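PDB 4L9P: CaaX farnesyltransferase beta subunit Ram1 from Aspergillus fumigatus, which probably supplies the peptide-binding half of a zinc-dependent heterodimer that transfers a farnesyl group to the cysteine of C-terminal CaaX sequences. Local coordinates for residues G239-C244 with D286-Y291; E248-G253 with G312-C317. One frame throughout, in Å; residues are numbered along the deposited sequence.

Contact 1 (G239-C244 with D286-Y291); sequences GGFTVC and DGLPEY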
loop_
_atom_site.group_PDB
_atom_site.type_symbol
_atom_site.label_atom_id
_atom_site.label_comp_id
_atom_site.label_asym_id
_atom_site.label_seq_id
_atom_site.Cartn_x
_atom_site.Cartn_y
_atom_site.Cartn_z
ATOM N N GLY B 239 8.879 -17.279 0.439
ATOM C CA GLY B 239 9.702 -16.176 0.898
ATOM C C GLY B 239 8.975 -15.033 1.599
ATOM O O GLY B 239 9.568 -14.260 2.338
ATOM N N GLY B 240 7.668 -14.952 1.354
ATOM C CA GLY B 240 6.836 -13.946 2.002
ATOM C C GLY B 240 6.357 -14.347 3.379
ATOM O O GLY B 240 6.792 -15.373 3.985
ATOM N N PHE B 241 5.381 -13.571 3.881
ATOM C CA PHE B 241 4.839 -13.758 5.232
ATOM C C PHE B 241 3.326 -13.627 5.166
ATOM O O PHE B 241 2.776 -12.722 4.505
ATOM C CB PHE B 241 5.327 -12.628 6.161
ATOM C CG PHE B 241 6.766 -12.729 6.511
ATOM C CD1 PHE B 241 7.755 -12.242 5.644
ATOM C CD2 PHE B 241 7.118 -13.347 7.704
ATOM C CE1 PHE B 241 9.128 -12.361 6.022
ATOM C CE2 PHE B 241 8.499 -13.504 8.065
ATOM C CZ PHE B 241 9.491 -13.013 7.222
ATOM N N THR B 242 2.631 -14.506 5.878
ATOM C CA THR B 242 1.222 -14.253 6.160
ATOM C C THR B 242 1.080 -13.225 7.248
ATOM O O THR B 242 2.045 -12.940 7.975
ATOM C CB THR B 242 0.514 -15.584 6.599
ATOM O OG1 THR B 242 1.292 -16.240 7.632
ATOM C CG2 THR B 242 0.367 -16.532 5.391
ATOM N N VAL B 243 -0.118 -12.636 7.368
ATOM C CA VAL B 243 -0.297 -11.564 8.341
ATOM C C VAL B 243 -0.669 -12.105 9.717
ATOM O O VAL B 243 -0.540 -11.413 10.739
ATOM C CB VAL B 243 -1.345 -10.528 7.872
ATOM C CG1 VAL B 243 -0.811 -9.842 6.555
ATOM C CG2 VAL B 243 -2.734 -11.201 7.609
ATOM N N CYS B 244 -1.107 -13.359 9.747
ATOM C CA CYS B 244 -1.418 -14.036 10.997
ATOM C C CYS B 244 -1.473 -15.511 10.649
ATOM O O CYS B 244 -1.491 -15.875 9.429
ATOM C CB CYS B 244 -2.755 -13.545 11.622
ATOM S SG CYS B 244 -4.206 -13.844 10.662
ATOM N N ASP B 286 15.470 -14.953 3.900
ATOM C CA ASP B 286 15.692 -15.913 2.799
ATOM C C ASP B 286 14.495 -15.957 1.887
ATOM O O ASP B 286 13.375 -16.168 2.342
ATOM C CB ASP B 286 15.933 -17.281 3.396
ATOM C CG ASP B 286 17.373 -17.560 3.710
ATOM O OD1 ASP B 286 18.251 -16.819 3.256
ATOM O OD2 ASP B 286 17.605 -18.590 4.400
ATOM N N GLY B 287 14.708 -15.716 0.592
ATOM C CA GLY B 287 13.655 -15.790 -0.413
ATOM C C GLY B 287 12.812 -14.524 -0.417
ATOM O O GLY B 287 11.908 -14.391 -1.269
ATOM N N LEU B 288 13.074 -13.582 0.485
ATOM C CA LEU B 288 12.196 -12.393 0.628
ATOM C C LEU B 288 12.329 -11.343 -0.499
ATOM O O LEU B 288 11.342 -10.989 -1.112
ATOM C CB LEU B 288 12.427 -11.725 1.988
ATOM C CG LEU B 288 11.586 -10.457 2.250
ATOM C CD1 LEU B 288 10.064 -10.729 2.090
ATOM C CD2 LEU B 288 11.915 -9.987 3.653
ATOM N N PRO B 289 13.551 -10.920 -0.850
ATOM C CA PRO B 289 13.578 -9.949 -1.964
ATOM C C PRO B 289 13.121 -10.607 -3.288
ATOM O O PRO B 289 12.568 -9.900 -4.135
ATOM C CB PRO B 289 15.058 -9.467 -2.016
ATOM C CG PRO B 289 15.842 -10.636 -1.390
ATOM C CD PRO B 289 14.892 -11.230 -0.308
ATOM N N GLU B 290 13.398 -11.899 -3.477
ATOM C CA GLU B 290 12.887 -12.585 -4.661
ATOM C C GLU B 290 11.336 -12.572 -4.681
ATOM O O GLU B 290 10.731 -12.317 -5.750
ATOM C CB GLU B 290 13.395 -14.030 -4.687
ATOM C CG GLU B 290 14.923 -14.113 -4.788
ATOM C CD GLU B 290 15.638 -14.163 -3.466
ATOM O OE1 GLU B 290 15.066 -13.844 -2.425
ATOM O OE2 GLU B 290 16.833 -14.547 -3.462
ATOM N N TYR B 291 10.699 -12.796 -3.531
ATOM C CA TYR B 291 9.257 -12.728 -3.431
ATOM C C TYR B 291 8.803 -11.306 -3.805
ATOM O O TYR B 291 7.849 -11.116 -4.578
ATOM C CB TYR B 291 8.849 -13.079 -2.010
ATOM C CG TYR B 291 7.441 -12.670 -1.653
ATOM C CD1 TYR B 291 6.353 -13.414 -2.067
ATOM C CD2 TYR B 291 7.211 -11.510 -0.936
ATOM C CE1 TYR B 291 5.040 -13.057 -1.726
ATOM C CE2 TYR B 291 5.965 -11.118 -0.592
ATOM C CZ TYR B 291 4.864 -11.831 -1.002
ATOM O OH TYR B 291 3.627 -11.436 -0.562
HETATM O O HOH W 1 4.561 -11.358 2.285
#
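The CA of G240 sits over the ring of Y291, 3.8 Å from its centroid and 9° off the ring normal, which meets the geometry of a CH-pi contact. With CG anti to the backbone N (chi1 163°), the phenol is laid beneath the glycine backbone, and G240 N also approaches the same ring, 3.8 Å from Y291 CG. Beside it, L288 CD1 lies 3.6 Å from G239 O and comes in at the edge of the F241 ring, 4.4 Å from F241 CE1. Backbone meets backbone where G239 CA directs a C-H at G287 O (3.6 Å, 160° at the hydrogen). In the alpha-alpha toroid of the prenyltransferase beta subunit, this joins the loop leading into helix 251-263 to the start of helix 288-293. G287 is the N-cap of the latter, and its O accepts from Y291 N at 3.0 Å, the first turn that carries the ring. At the far end of the phenol a water accepts from F241 N (2.8 Å) and makes a weak bond with Y291 OH. Farther out, K235 NZ donates to both G239 O and D286 O, tying the two backbones together, while D238 OD1 accepts from G240 N.

Contact 2 (E248-G253 with G312-C317); sequences EEDVRG and GAYAFC. With FII ([(3,7,11-trimethyl-dodeca-2,6,10-trienyloxycarbamoyl)-methyl]-phosphonic acid), chain Q.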
loop_
_atom_site.group_PDB
_atom_site.type_symbol
_atom_site.label_atom_id
_atom_site.label_comp_id
_atom_site.label_asym_id
_atom_site.label_seq_id
_atom_site.Cartn_x
_atom_site.Cartn_y
_atom_site.Cartn_z
ATOM N N GLU B 248 -4.028 -14.244 5.285
ATOM C CA GLU B 248 -3.557 -13.976 3.928
ATOM C C GLU B 248 -2.049 -13.621 3.880
ATOM O O GLU B 248 -1.456 -13.106 4.859
ATOM C CB GLU B 248 -4.331 -12.807 3.262
ATOM C CG GLU B 248 -4.225 -11.472 4.014
ATOM C CD GLU B 248 -5.254 -11.240 5.145
ATOM O OE1 GLU B 248 -5.848 -12.196 5.668
ATOM O OE2 GLU B 248 -5.468 -10.067 5.518
ATOM N N GLU B 249 -1.454 -13.912 2.720
ATOM C CA GLU B 249 -0.056 -13.548 2.425
ATOM C C GLU B 249 -0.028 -12.420 1.416
ATOM O O GLU B 249 -0.456 -12.578 0.286
ATOM C CB GLU B 249 0.668 -14.760 1.861
ATOM C CG GLU B 249 2.163 -14.431 1.598
ATOM C CD GLU B 249 2.974 -15.553 1.068
ATOM O OE1 GLU B 249 2.470 -16.685 0.837
ATOM O OE2 GLU B 249 4.191 -15.311 0.835
ATOM N N ASP B 250 0.601 -11.317 1.842
ATOM C CA ASP B 250 0.768 -10.162 0.934
ATOM C C ASP B 250 1.876 -9.318 1.489
ATOM O O ASP B 250 2.418 -9.607 2.559
ATOM C CB ASP B 250 -0.568 -9.398 0.713
ATOM C CG ASP B 250 -1.119 -8.787 1.969
ATOM O OD1 ASP B 250 -0.338 -8.177 2.716
ATOM O OD2 ASP B 250 -2.359 -8.916 2.212
ATOM N N VAL B 251 2.249 -8.307 0.709
ATOM C CA VAL B 251 3.447 -7.558 1.072
ATOM C C VAL B 251 3.278 -6.733 2.362
ATOM O O VAL B 251 4.308 -6.400 2.950
ATOM C CB VAL B 251 3.909 -6.653 -0.068
ATOM C CG1 VAL B 251 4.309 -7.493 -1.348
ATOM C CG2 VAL B 251 2.890 -5.591 -0.318
ATOM N N ARG B 252 2.060 -6.462 2.851
ATOM C CA ARG B 252 1.901 -5.946 4.230
ATOM C C ARG B 252 2.505 -6.853 5.221
ATOM O O ARG B 252 3.133 -6.401 6.196
ATOM C CB ARG B 252 0.433 -5.897 4.712
ATOM C CG ARG B 252 -0.313 -4.976 3.932
ATOM C CD ARG B 252 -1.839 -5.123 4.440
ATOM N NE ARG B 252 -2.343 -6.462 4.172
ATOM C CZ ARG B 252 -3.187 -7.144 4.982
ATOM N NH1 ARG B 252 -3.692 -6.624 6.092
ATOM N NH2 ARG B 252 -3.512 -8.314 4.634
ATOM N N GLY B 253 2.304 -8.143 5.065
ATOM C CA GLY B 253 2.865 -9.123 5.975
ATOM C C GLY B 253 4.359 -9.013 6.010
ATOM O O GLY B 253 4.940 -8.942 7.104
ATOM N N GLY B 312 0.005 1.831 -4.938
ATOM C CA GLY B 312 0.976 2.614 -4.146
ATOM C C GLY B 312 1.131 2.089 -2.728
ATOM O O GLY B 312 2.256 2.175 -2.191
ATOM N N ALA B 313 0.081 1.598 -2.065
ATOM C CA ALA B 313 0.276 1.147 -0.708
ATOM C C ALA B 313 1.221 -0.049 -0.666
ATOM O O ALA B 313 2.069 -0.158 0.233
ATOM C CB ALA B 313 -1.041 0.756 -0.126
ATOM N N TYR B 314 1.073 -0.941 -1.639
ATOM C CA TYR B 314 1.921 -2.141 -1.654
ATOM C C TYR B 314 3.299 -1.816 -2.213
ATOM O O TYR B 314 4.296 -2.449 -1.806
ATOM C CB TYR B 314 1.237 -3.222 -2.470
ATOM C CG TYR B 314 -0.061 -3.683 -1.816
ATOM C CD1 TYR B 314 -0.068 -4.097 -0.473
ATOM C CD2 TYR B 314 -1.242 -3.880 -2.548
ATOM C CE1 TYR B 314 -1.232 -4.633 0.121
ATOM C CE2 TYR B 314 -2.388 -4.401 -1.945
ATOM C CZ TYR B 314 -2.393 -4.773 -0.642
ATOM O OH TYR B 314 -3.535 -5.337 -0.112
ATOM N N ALA B 315 3.421 -0.812 -3.090
ATOM C CA ALA B 315 4.777 -0.350 -3.502
ATOM C C ALA B 315 5.546 0.171 -2.301
ATOM O O ALA B 315 6.754 -0.136 -2.151
ATOM C CB ALA B 315 4.657 0.719 -4.567
ATOM N N PHE B 316 4.869 0.958 -1.442
ATOM C CA PHE B 316 5.565 1.413 -0.251
ATOM C C PHE B 316 6.052 0.213 0.576
ATOM O O PHE B 316 7.232 0.144 1.026
ATOM C CB PHE B 316 4.710 2.316 0.648
ATOM C CG PHE B 316 5.422 2.667 1.939
ATOM C CD1 PHE B 316 6.443 3.633 1.930
ATOM C CD2 PHE B 316 5.163 1.938 3.105
ATOM C CE1 PHE B 316 7.186 3.894 3.071
ATOM C CE2 PHE B 316 5.890 2.221 4.294
ATOM C CZ PHE B 316 6.926 3.191 4.266
ATOM N N CYS B 317 5.132 -0.705 0.874
ATOM C CA CYS B 317 5.551 -1.847 1.716
ATOM C C CYS B 317 6.750 -2.597 1.123
ATOM O O CYS B 317 7.678 -2.978 1.844
ATOM C CB CYS B 317 4.369 -2.841 1.820
ATOM S SG CYS B 317 2.995 -2.235 2.853
HETATM C C1 FII Q . 1.524 -1.236 6.524
HETATM C C2 FII Q . 0.172 -1.418 5.887
HETATM C C6 FII Q . -0.780 -2.244 6.644
HETATM C C10 FII Q . 0.041 -1.119 4.450
HETATM C C11 FII Q . -1.242 -1.342 3.649
HETATM C C12 FII Q . -1.956 0.036 3.527
HETATM C C15 FII Q . -2.996 0.190 2.422
HETATM C C18 FII Q . -3.726 1.518 2.261
HETATM C C22 FII Q . -3.545 -1.089 1.873
HETATM C C23 FII Q . -4.275 -0.942 0.547
HETATM C C24 FII Q . -5.012 -2.174 0.182
HETATM C C27 FII Q . -6.056 -1.879 -0.847
HETATM C C30 FII Q . -5.588 -1.998 -2.287
HETATM C C34 FII Q . -7.445 -2.174 -0.424
HETATM C C35 FII Q . -8.604 -2.211 -1.398
HETATM O O36 FII Q . -9.515 -1.157 -1.142
HETATM N N42 FII Q . -8.985 0.104 -1.147
HETATM C C43 FII Q . -9.239 0.787 -2.346
HETATM O O44 FII Q . -9.827 0.309 -3.327
HETATM C C45 FII Q . -8.729 2.221 -2.329
HETATM P P46 FII Q . -8.153 2.841 -3.994
HETATM O O49 FII Q . -7.287 1.773 -4.548
HETATM O O50 FII Q . -9.364 3.183 -4.804
HETATM O O51 FII Q . -7.357 4.102 -3.598
#
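V251 CG2 presses on Y314 CD1 at 3.3 Å, the closest approach between the helix starts at 251 and 312. Both helices belong to the alpha-alpha toroid, and here their first turns line the pocket that holds the farnesyl chain of FII. The packing is tight around V251: CG1 is anti to the carbonyl carbon (chi1 -62°), which puts CG2 between the backbone N and the carbonyl carbon, and CG2 also reaches Y314 CB at 3.6 Å and C317 CB at 3.8 Å. It meets the Y314 ring obliquely, whereas R252 CG arrives at the ring's edge, near its plane. Y291 and L292 of helix 288-293 touch V251 as well, and all five residues that meet across this contact are buried.

Between the two segments the contact is looser at R252 and D250. R252 CA and C317 SG are 4.1 Å apart, and D250 comes no nearer to Y314 than 4.4 Å, between OD2 and OH. The salt bridges lie within 248-253: R252 grips D250 side-on through NE and NH2, the NH2 bond being nearly straight (164°) and using the syn lone pair of OD2. D250 OD1 also caps the helix through a weak bond from R252 N. The same NH2 takes the anti lone pair of E248 OE2, in the guanidinium plane, so two carboxylates fix the rotation of the group and probably offset its charge. Further partners are the bound peptide, whose backbone bonds to NH1, and Y123 of the alpha subunit, which makes a cation-pi contact with R252 and a hydrogen bond with Y314 OH. The isoprenoid chain of FII runs past R252, C317 and A313, with its C11 3.8 Å from R252 CG, C15 3.3 Å from A313 CB, and C10 3.5 Å from C317 SG.

How the contacts relate
Both contacts are buried, but contact 2 is nearer the middle of the chain (centre about 11 Å from it, against about 20 Å) and borders the FII pocket, while contact 1 lies away from the annotated sites. They share surroundings: 239-244 and 248-253 belong to the approach to and start of helix 251-263, and V243 N probably bonds to E248 O at 2.9 Å. Y291 of contact 1 also meets the other pair, its OH 3.4 Å from D250 C. Chemistry differs with place: in contact 1, glycine backbone, an aromatic face, a leucine-phenylalanine contact and a water; in contact 2, apolar packing, an arginine-carboxylate network and the isoprenoid ligand.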